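Local coordinates for ABC transporter substrate binding protein (Ribose) (Agrobacterium vitis, PDB 4WUT) that probably captures a monosaccharide in the periplasm for an ABC importer, and holds beta-D-fucopyranose between its two lobes in this crystal, at residues A[30-33]-A[37-40]; A[112-117]-A[268-273]. All blocks are in the same frame, centred on the assembly; numbering follows the deposited sequence.

Interaction 1. Residues A[30-33]-A[37-40]; sequences VKTV and FWQN. With FCB (beta-D-fucopyranose), chain E.
Val-30, Lys-31 and Thr-32 line one side of the indole of Trp-38, which fills the bend between the end of strand 25-29 and helix 36-49. Val-30 sits over one face: its CB lies 4.1 Å from the centroid of the six-membered ring, a CH-pi contact, and its CG1 comes within 3.6 Å of Trp-38 CE3. On the opposite face Phe-37 turns its edge to the indole, CD1 standing over the centre. The side chains of Thr-32 and Trp-38 cross at about a right angle, with Thr-32 CG2 3.7 Å from Trp-38 CD1; the buried Thr-32 O, without a polar partner in the model, comes nearer, 3.3 Å from the same carbon. The chain of Lys-31 is extended throughout beyond CG (chi2 -176°), which carries NZ past CZ2 to the sugar, where it donates a 2.8 Å hydrogen bond to FCB O3. Trp-38 CZ2 also touches the sugar, 3.7 Å from FCB C4. With CG anti to the backbone N (chi1 177°) the Phe-37 ring is swung to the sugar, and FCB C1 rests 3.8 Å above its centre. At the outer margin Gln-39 NE2 gives a weak hydrogen bond to Val-33 O. Neighbours outside the two segments hold these groups: Glu-65, itself a sugar ligand, accepts from Trp-38 NE1 through OE2, Ser-115 OG bonds Lys-31 NZ, and Pro-62 O partners Thr-32 OG1. Aromatic rings against the pyranose, with polar groups at its hydroxyls, are characteristic of sugar pockets in periplasmic binding proteins.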
ATOM      1  N   VAL A  30       4.550 -10.528  -4.622  1.00 12.18           N
ATOM      2  CA  VAL A  30       3.827  -9.300  -4.365  1.00 11.16           C
ATOM      3  C   VAL A  30       2.501  -9.267  -5.107  1.00  8.42           C
ATOM      4  O   VAL A  30       2.175 -10.210  -5.828  1.00 10.49           O
ATOM      5  CB  VAL A  30       4.677  -8.054  -4.717  1.00 12.64           C
ATOM      6  CG1 VAL A  30       5.920  -7.983  -3.808  1.00 16.17           C
ATOM      7  CG2 VAL A  30       5.064  -8.036  -6.171  1.00 13.59           C
ATOM      8  N   LYS A  31       1.704  -8.210  -4.926  1.00 10.94           N
ATOM      9  CA  LYS A  31       0.355  -8.224  -5.463  1.00  9.67           C
ATOM     10  C   LYS A  31       0.282  -8.082  -6.983  1.00  8.44           C
ATOM     11  O   LYS A  31      -0.658  -8.548  -7.591  1.00 11.41           O
ATOM     12  CB  LYS A  31      -0.509  -7.141  -4.838  1.00 10.80           C
ATOM     13  CG  LYS A  31      -0.643  -7.210  -3.305  1.00 10.02           C
ATOM     14  CD  LYS A  31      -1.602  -6.132  -2.829  1.00  8.37           C
ATOM     15  CE  LYS A  31      -1.631  -5.955  -1.320  1.00  9.76           C
ATOM     16  NZ  LYS A  31      -2.592  -4.888  -0.967  1.00 11.98           N
ATOM     17  N   THR A  32       1.270  -7.392  -7.557  1.00 11.59           N
ATOM     18  CA  THR A  32       1.402  -7.280  -9.001  1.00  9.82           C
ATOM     19  C   THR A  32       2.801  -6.758  -9.271  1.00 15.12           C
ATOM     20  O   THR A  32       3.389  -6.089  -8.430  1.00 15.14           O
ATOM     21  CB  THR A  32       0.378  -6.318  -9.625  1.00 15.22           C
ATOM     22  OG1 THR A  32       0.531  -6.333 -11.049  1.00 19.12           O
ATOM     23  CG2 THR A  32       0.544  -4.884  -9.103  1.00 16.63           C
ATOM     24  N   VAL A  33       3.368  -7.095 -10.420  1.00 20.18           N
ATOM     25  CA  VAL A  33       4.692  -6.574 -10.756  1.00 24.19           C
ATOM     26  C   VAL A  33       4.552  -5.261 -11.527  1.00 24.20           C
ATOM     27  O   VAL A  33       5.486  -4.451 -11.577  1.00 23.16           O
ATOM     28  CB  VAL A  33       5.507  -7.588 -11.569  1.00 28.72           C
ATOM     29  CG1 VAL A  33       5.972  -8.721 -10.661  1.00 31.02           C
ATOM     30  CG2 VAL A  33       4.686  -8.112 -12.750  1.00 29.81           C
ATOM     31  N   PHE A  37       5.255   1.254  -7.201  1.00 12.69           N
ATOM     32  CA  PHE A  37       5.337   0.963  -5.777  1.00 12.97           C
ATOM     33  C   PHE A  37       6.029  -0.388  -5.561  1.00 11.50           C
ATOM     34  O   PHE A  37       6.987  -0.471  -4.815  1.00 12.54           O
ATOM     35  CB  PHE A  37       3.944   0.981  -5.125  1.00 12.36           C
ATOM     36  CG  PHE A  37       3.952   0.611  -3.665  1.00 11.71           C
ATOM     37  CD1 PHE A  37       3.838  -0.706  -3.265  1.00 10.91           C
ATOM     38  CD2 PHE A  37       4.071   1.586  -2.685  1.00 11.51           C
ATOM     39  CE1 PHE A  37       3.863  -1.045  -1.922  1.00 11.19           C
ATOM     40  CE2 PHE A  37       4.096   1.236  -1.345  1.00 10.72           C
ATOM     41  CZ  PHE A  37       3.981  -0.076  -0.972  1.00  9.67           C
ATOM     42  N   TRP A  38       5.539  -1.446  -6.212  1.00 14.61           N
ATOM     43  CA  TRP A  38       6.115  -2.774  -5.991  1.00 10.64           C
ATOM     44  C   TRP A  38       7.521  -2.861  -6.568  1.00 11.87           C
ATOM     45  O   TRP A  38       8.358  -3.583  -6.033  1.00 13.84           O
ATOM     46  CB  TRP A  38       5.209  -3.907  -6.519  1.00 11.84           C
ATOM     47  CG  TRP A  38       3.918  -3.995  -5.755  1.00  9.18           C
ATOM     48  CD1 TRP A  38       2.661  -3.768  -6.227  1.00 12.17           C
ATOM     49  CD2 TRP A  38       3.770  -4.288  -4.359  1.00  8.67           C
ATOM     50  NE1 TRP A  38       1.739  -3.916  -5.214  1.00 11.79           N
ATOM     51  CE2 TRP A  38       2.400  -4.227  -4.059  1.00 10.95           C
ATOM     52  CE3 TRP A  38       4.667  -4.589  -3.343  1.00 10.80           C
ATOM     53  CZ2 TRP A  38       1.907  -4.454  -2.775  1.00 11.75           C
ATOM     54  CZ3 TRP A  38       4.178  -4.813  -2.070  1.00 10.89           C
ATOM     55  CH2 TRP A  38       2.814  -4.760  -1.800  1.00 11.26           C
ATOM     56  N   GLN A  39       7.816  -2.083  -7.613  1.00 12.96           N
ATOM     57  CA  GLN A  39       9.175  -2.064  -8.135  1.00 14.30           C
ATOM     58  C   GLN A  39      10.161  -1.420  -7.149  1.00 15.19           C
ATOM     59  O   GLN A  39      11.344  -1.762  -7.130  1.00 16.73           O
ATOM     60  CB  GLN A  39       9.208  -1.382  -9.501  1.00 18.66           C
ATOM     61  CG  GLN A  39       8.601  -2.269 -10.581  1.00 21.51           C
ATOM     62  CD  GLN A  39       8.157  -1.512 -11.823  1.00 29.92           C
ATOM     63  OE1 GLN A  39       8.402  -0.315 -11.968  1.00 36.70           O
ATOM     64  NE2 GLN A  39       7.482  -2.219 -12.728  1.00 32.51           N
ATOM     65  N   ASN A  40       9.677  -0.483  -6.338  1.00 15.39           N
ATOM     66  CA  ASN A  40      10.528   0.085  -5.287  1.00 16.31           C
ATOM     67  C   ASN A  40      10.751  -0.918  -4.141  1.00 16.94           C
ATOM     68  O   ASN A  40      11.846  -0.993  -3.582  1.00 14.66           O
ATOM     69  CB  ASN A  40       9.958   1.386  -4.745  1.00 14.07           C
ATOM     70  CG  ASN A  40      11.042   2.304  -4.180  1.00 16.95           C
ATOM     71  OD1 ASN A  40      12.094   2.499  -4.801  1.00 18.94           O
ATOM     72  ND2 ASN A  40      10.813   2.834  -2.976  1.00 17.31           N
TER
HETATM   73  C1  FCB E 404       0.189   0.699  -1.690  1.00  6.39           C
HETATM   74  C2  FCB E 404      -0.464  -0.393  -0.853  1.00 12.22           C
HETATM   75  C3  FCB E 404      -0.237  -1.692  -1.407  1.00 13.19           C
HETATM   76  C4  FCB E 404      -0.654  -1.733  -2.901  1.00 13.17           C
HETATM   77  C5  FCB E 404       0.083  -0.539  -3.567  1.00 12.00           C
HETATM   78  C6  FCB E 404      -0.225  -0.429  -5.089  1.00 13.06           C
HETATM   79  O1  FCB E 404      -0.345   1.859  -1.258  1.00 10.01           O
HETATM   80  O2  FCB E 404       0.157  -0.321   0.461  1.00 11.33           O
HETATM   81  O3  FCB E 404      -1.029  -2.621  -0.622  1.00 13.33           O
HETATM   82  O4  FCB E 404      -2.094  -1.656  -3.050  1.00 15.67           O
HETATM   83  O5  FCB E 404      -0.323   0.635  -3.014  1.00 14.30           O

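Interaction 2. Residues A[112-117]-A[268-273]; sequences IIDSML and YQMGEK. With FCB (beta-D-fucopyranose), chain E.
A small apolar contact, burying 160 Å² in all, joins the C-terminal end of strand 110-113 and the turn after it to helix 267-282, just behind the sugar pocket. Selenomethionine Met-270 carries it from the helix side. With its chain extended beyond CG (chi2 179°), the residue reaches the flank of Asp-114 and sets SE 3.7 Å from Asp-114 CB. One residue earlier, Ile-113 directs CG2 at the helix backbone, 3.7 Å from Met-270 O, with Met-270 CB slightly farther from the same methyl. The strand itself is anchored by backbone bonds of Ile-113 to Leu-88 and of Ile-112 to Ala-127 and Leu-129. Met-270 also packs on Thr-131 and Thr-293. The Asp-114 carboxylate itself takes two sugar hydroxyls, one on each oxygen: FCB O2 donates to OD1 at 2.6 Å and FCB O3 to OD2 at a very short 2.5 Å. Ser-115 OG adds a 2.8 Å bond to Asp-114 OD2, arriving from above the carboxylate plane, 42° out of it. The backbone bond from Ser-115 N to Ile-113 O closes a classic gamma turn with Asp-114 at its centre. Asp-114 thus has an apolar neighbour beside its CB and polar ones at its oxygens; two bonds to OD2 and one to OD1 probably stabilise a negative charge and restrain rotation of the carboxylate.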
ATOM      1  N   ILE A 112       5.650 -11.408   6.167  1.00 10.02           N
ATOM      2  CA  ILE A 112       4.581 -10.669   5.505  1.00  9.25           C
ATOM      3  C   ILE A 112       4.923  -9.189   5.433  1.00 10.17           C
ATOM      4  O   ILE A 112       5.376  -8.592   6.434  1.00 12.14           O
ATOM      5  CB  ILE A 112       3.243 -10.862   6.246  1.00  8.94           C
ATOM      6  CG1 ILE A 112       2.915 -12.362   6.374  1.00 10.32           C
ATOM      7  CG2 ILE A 112       2.120 -10.096   5.582  1.00 10.56           C
ATOM      8  CD1 ILE A 112       2.657 -13.074   5.075  1.00 11.50           C
ATOM      9  N   ILE A 113       4.753  -8.602   4.250  1.00 10.03           N
ATOM     10  CA  ILE A 113       4.940  -7.169   4.086  1.00  9.27           C
ATOM     11  C   ILE A 113       3.676  -6.487   3.589  1.00  8.59           C
ATOM     12  O   ILE A 113       2.842  -7.112   2.906  1.00  9.29           O
ATOM     13  CB  ILE A 113       6.120  -6.841   3.160  1.00 11.98           C
ATOM     14  CG1 ILE A 113       5.963  -7.566   1.821  1.00 10.50           C
ATOM     15  CG2 ILE A 113       7.440  -7.176   3.840  1.00 12.74           C
ATOM     16  CD1 ILE A 113       6.834  -6.998   0.728  1.00 14.04           C
ATOM     17  N   ASP A 114       3.513  -5.237   4.016  1.00  9.22           N
ATOM     18  CA  ASP A 114       2.566  -4.283   3.439  1.00 10.48           C
ATOM     19  C   ASP A 114       1.109  -4.478   3.835  1.00 10.74           C
ATOM     20  O   ASP A 114       0.451  -3.542   4.300  1.00 11.26           O
ATOM     21  CB  ASP A 114       2.667  -4.246   1.914  1.00 10.87           C
ATOM     22  CG  ASP A 114       1.627  -3.356   1.311  1.00 11.51           C
ATOM     23  OD1 ASP A 114       1.789  -2.114   1.393  1.00 12.65           O
ATOM     24  OD2 ASP A 114       0.607  -3.869   0.778  1.00 11.47           O
ATOM     25  N   SER A 115       0.598  -5.690   3.638  1.00  9.38           N
ATOM     26  CA  SER A 115      -0.821  -5.970   3.799  1.00 11.08           C
ATOM     27  C   SER A 115      -0.966  -7.143   4.751  1.00 11.53           C
ATOM     28  O   SER A 115      -0.344  -8.189   4.569  1.00 10.37           O
ATOM     29  CB  SER A 115      -1.439  -6.346   2.457  1.00 10.54           C
ATOM     30  OG  SER A 115      -1.687  -5.205   1.684  1.00 16.82           O
HETATM   31  N   MSE A 116      -1.767  -6.957   5.786  1.00 11.42           N
HETATM   32  CA  MSE A 116      -1.933  -7.969   6.811  1.00 12.24           C
HETATM   33  C   MSE A 116      -2.562  -9.265   6.320  1.00 12.54           C
HETATM   34  O   MSE A 116      -3.274  -9.309   5.299  1.00 12.55           O
HETATM   35  CB  MSE A 116      -2.804  -7.419   7.953  1.00 13.73           C
HETATM   36  CG  MSE A 116      -4.106  -6.831   7.511  1.00 14.50           C
HETATM   37 SE   MSE A 116      -5.386  -6.593   8.982  1.00 30.83          SE
HETATM   38  CE  MSE A 116      -5.760  -8.469   9.423  1.00 28.15           C
ATOM     39  N   LEU A 117      -2.262 -10.315   7.070  1.00 12.96           N
ATOM     40  CA  LEU A 117      -3.045 -11.546   7.044  1.00 13.85           C
ATOM     41  C   LEU A 117      -4.000 -11.578   8.220  1.00 15.67           C
ATOM     42  O   LEU A 117      -3.777 -10.919   9.237  1.00 16.21           O
ATOM     43  CB  LEU A 117      -2.143 -12.766   7.165  1.00 13.48           C
ATOM     44  CG  LEU A 117      -1.350 -13.217   5.950  1.00 13.27           C
ATOM     45  CD1 LEU A 117      -0.582 -14.490   6.271  1.00 12.33           C
ATOM     46  CD2 LEU A 117      -2.252 -13.432   4.714  1.00 12.41           C
ATOM     47  N   TYR A 268      10.698   0.919   0.016  1.00 16.77           N
ATOM     48  CA  TYR A 268      12.044   0.374  -0.103  1.00 16.92           C
ATOM     49  C   TYR A 268      12.398  -0.412   1.150  1.00 16.88           C
ATOM     50  O   TYR A 268      12.940  -1.498   1.053  1.00 16.66           O
ATOM     51  CB  TYR A 268      13.037   1.516  -0.322  1.00 17.76           C
ATOM     52  CG  TYR A 268      14.483   1.134  -0.539  1.00 18.30           C
ATOM     53  CD1 TYR A 268      15.329   0.914   0.535  1.00 23.09           C
ATOM     54  CD2 TYR A 268      15.014   1.053  -1.817  1.00 22.87           C
ATOM     55  CE1 TYR A 268      16.675   0.605   0.338  1.00 21.60           C
ATOM     56  CE2 TYR A 268      16.342   0.741  -2.022  1.00 20.36           C
ATOM     57  CZ  TYR A 268      17.162   0.515  -0.951  1.00 22.78           C
ATOM     58  OH  TYR A 268      18.493   0.206  -1.163  1.00 25.48           O
ATOM     59  N   GLN A 269      12.094   0.146   2.323  1.00 17.24           N
ATOM     60  CA  GLN A 269      12.393  -0.510   3.586  1.00 17.82           C
ATOM     61  C   GLN A 269      11.678  -1.864   3.718  1.00 16.71           C
ATOM     62  O   GLN A 269      12.254  -2.822   4.222  1.00 16.68           O
ATOM     63  CB  GLN A 269      12.031   0.390   4.781  1.00 20.50           C
ATOM     64  CG  GLN A 269      12.577  -0.173   6.084  1.00 22.88           C
ATOM     65  CD  GLN A 269      12.144   0.567   7.358  1.00 29.02           C
ATOM     66  OE1 GLN A 269      11.537   1.649   7.322  1.00 25.93           O
ATOM     67  NE2 GLN A 269      12.460  -0.038   8.500  1.00 27.04           N
HETATM   68  N   MSE A 270      10.434  -1.959   3.248  1.00 16.27           N
HETATM   69  CA  MSE A 270       9.721  -3.225   3.329  1.00 15.79           C
HETATM   70  C   MSE A 270      10.491  -4.306   2.589  1.00 16.21           C
HETATM   71  O   MSE A 270      10.614  -5.445   3.061  1.00 15.21           O
HETATM   72  CB  MSE A 270       8.317  -3.091   2.742  1.00 15.65           C
HETATM   73  CG  MSE A 270       7.374  -2.221   3.562  1.00 16.22           C
HETATM   74 SE   MSE A 270       5.639  -2.103   2.677  1.00 21.35          SE
HETATM   75  CE  MSE A 270       5.087  -0.359   3.315  1.00 17.23           C
ATOM     76  N   GLY A 271      11.009  -3.967   1.414  1.00 16.36           N
ATOM     77  CA  GLY A 271      11.795  -4.907   0.647  1.00 15.26           C
ATOM     78  C   GLY A 271      13.137  -5.210   1.303  1.00 17.20           C
ATOM     79  O   GLY A 271      13.507  -6.369   1.451  1.00 17.30           O
ATOM     80  N   GLU A 272      13.882  -4.174   1.700  1.00 16.25           N
ATOM     81  CA  GLU A 272      15.219  -4.378   2.232  1.00 16.91           C
ATOM     82  C   GLU A 272      15.162  -5.117   3.571  1.00 18.67           C
ATOM     83  O   GLU A 272      15.828  -6.146   3.754  1.00 17.59           O
ATOM     84  CB  GLU A 272      15.944  -3.039   2.399  1.00 20.62           C
ATOM     85  CG  GLU A 272      17.448  -3.166   2.589  1.00 21.39           C
ATOM     86  CD  GLU A 272      18.105  -1.844   2.919  1.00 29.91           C
ATOM     87  OE1 GLU A 272      17.426  -0.968   3.496  1.00 33.24           O
ATOM     88  OE2 GLU A 272      19.300  -1.686   2.597  1.00 34.93           O
ATOM     89  N   LYS A 273      14.365  -4.598   4.502  1.00 18.49           N
ATOM     90  CA  LYS A 273      14.264  -5.220   5.824  1.00 17.16           C
ATOM     91  C   LYS A 273      13.462  -6.510   5.782  1.00 16.83           C
ATOM     92  O   LYS A 273      13.644  -7.396   6.622  1.00 18.31           O
ATOM     93  CB  LYS A 273      13.666  -4.272   6.860  1.00 20.08           C
ATOM     94  CG  LYS A 273      13.803  -4.826   8.274  1.00 19.56           C
ATOM     95  CD  LYS A 273      13.896  -3.762   9.313  1.00 23.71           C
ATOM     96  CE  LYS A 273      14.007  -4.421  10.687  1.00 30.75           C
ATOM     97  NZ  LYS A 273      14.568  -3.520  11.721  1.00 28.83           N
TER
HETATM   98  C1  FCB E 404       0.189   0.699  -1.690  1.00  6.39           C
HETATM   99  C2  FCB E 404      -0.464  -0.393  -0.853  1.00 12.22           C
HETATM  100  C3  FCB E 404      -0.237  -1.692  -1.407  1.00 13.19           C
HETATM  101  C4  FCB E 404      -0.654  -1.733  -2.901  1.00 13.17           C
HETATM  102  C5  FCB E 404       0.083  -0.539  -3.567  1.00 12.00           C
HETATM  103  C6  FCB E 404      -0.225  -0.429  -5.089  1.00 13.06           C
HETATM  104  O1  FCB E 404      -0.345   1.859  -1.258  1.00 10.01           O
HETATM  105  O2  FCB E 404       0.157  -0.321   0.461  1.00 11.33           O
HETATM  106  O3  FCB E 404      -1.029  -2.621  -0.622  1.00 13.33           O
HETATM  107  O4  FCB E 404      -2.094  -1.656  -3.050  1.00 15.67           O
HETATM  108  O5  FCB E 404      -0.323   0.635  -3.014  1.00 14.30           O

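In the fold
Interactions 1 and 2 have centres 11 Å apart and line adjoining parts of one sugar pocket, both built from the same lobe. They touch directly where Lys-31 NZ meets Ser-115 OG at 2.8 Å, and again where Trp-38 CH2 approaches Asp-114 OD2 at 3.5 Å. FCB O3 is their shared point, gripped by the ammonium from 30-33 and the carboxylate from 112-117; the ion pair between those two groups is itself long and weak. Glu-65, Asp-245, Arg-169, Ser-165 and Asn-219 also hydrogen-bond the fucose. Away from the sugar, Asn-40 ND2 lies 3.6 Å from Tyr-268 N, so that helices 36-49 and 267-282 also touch.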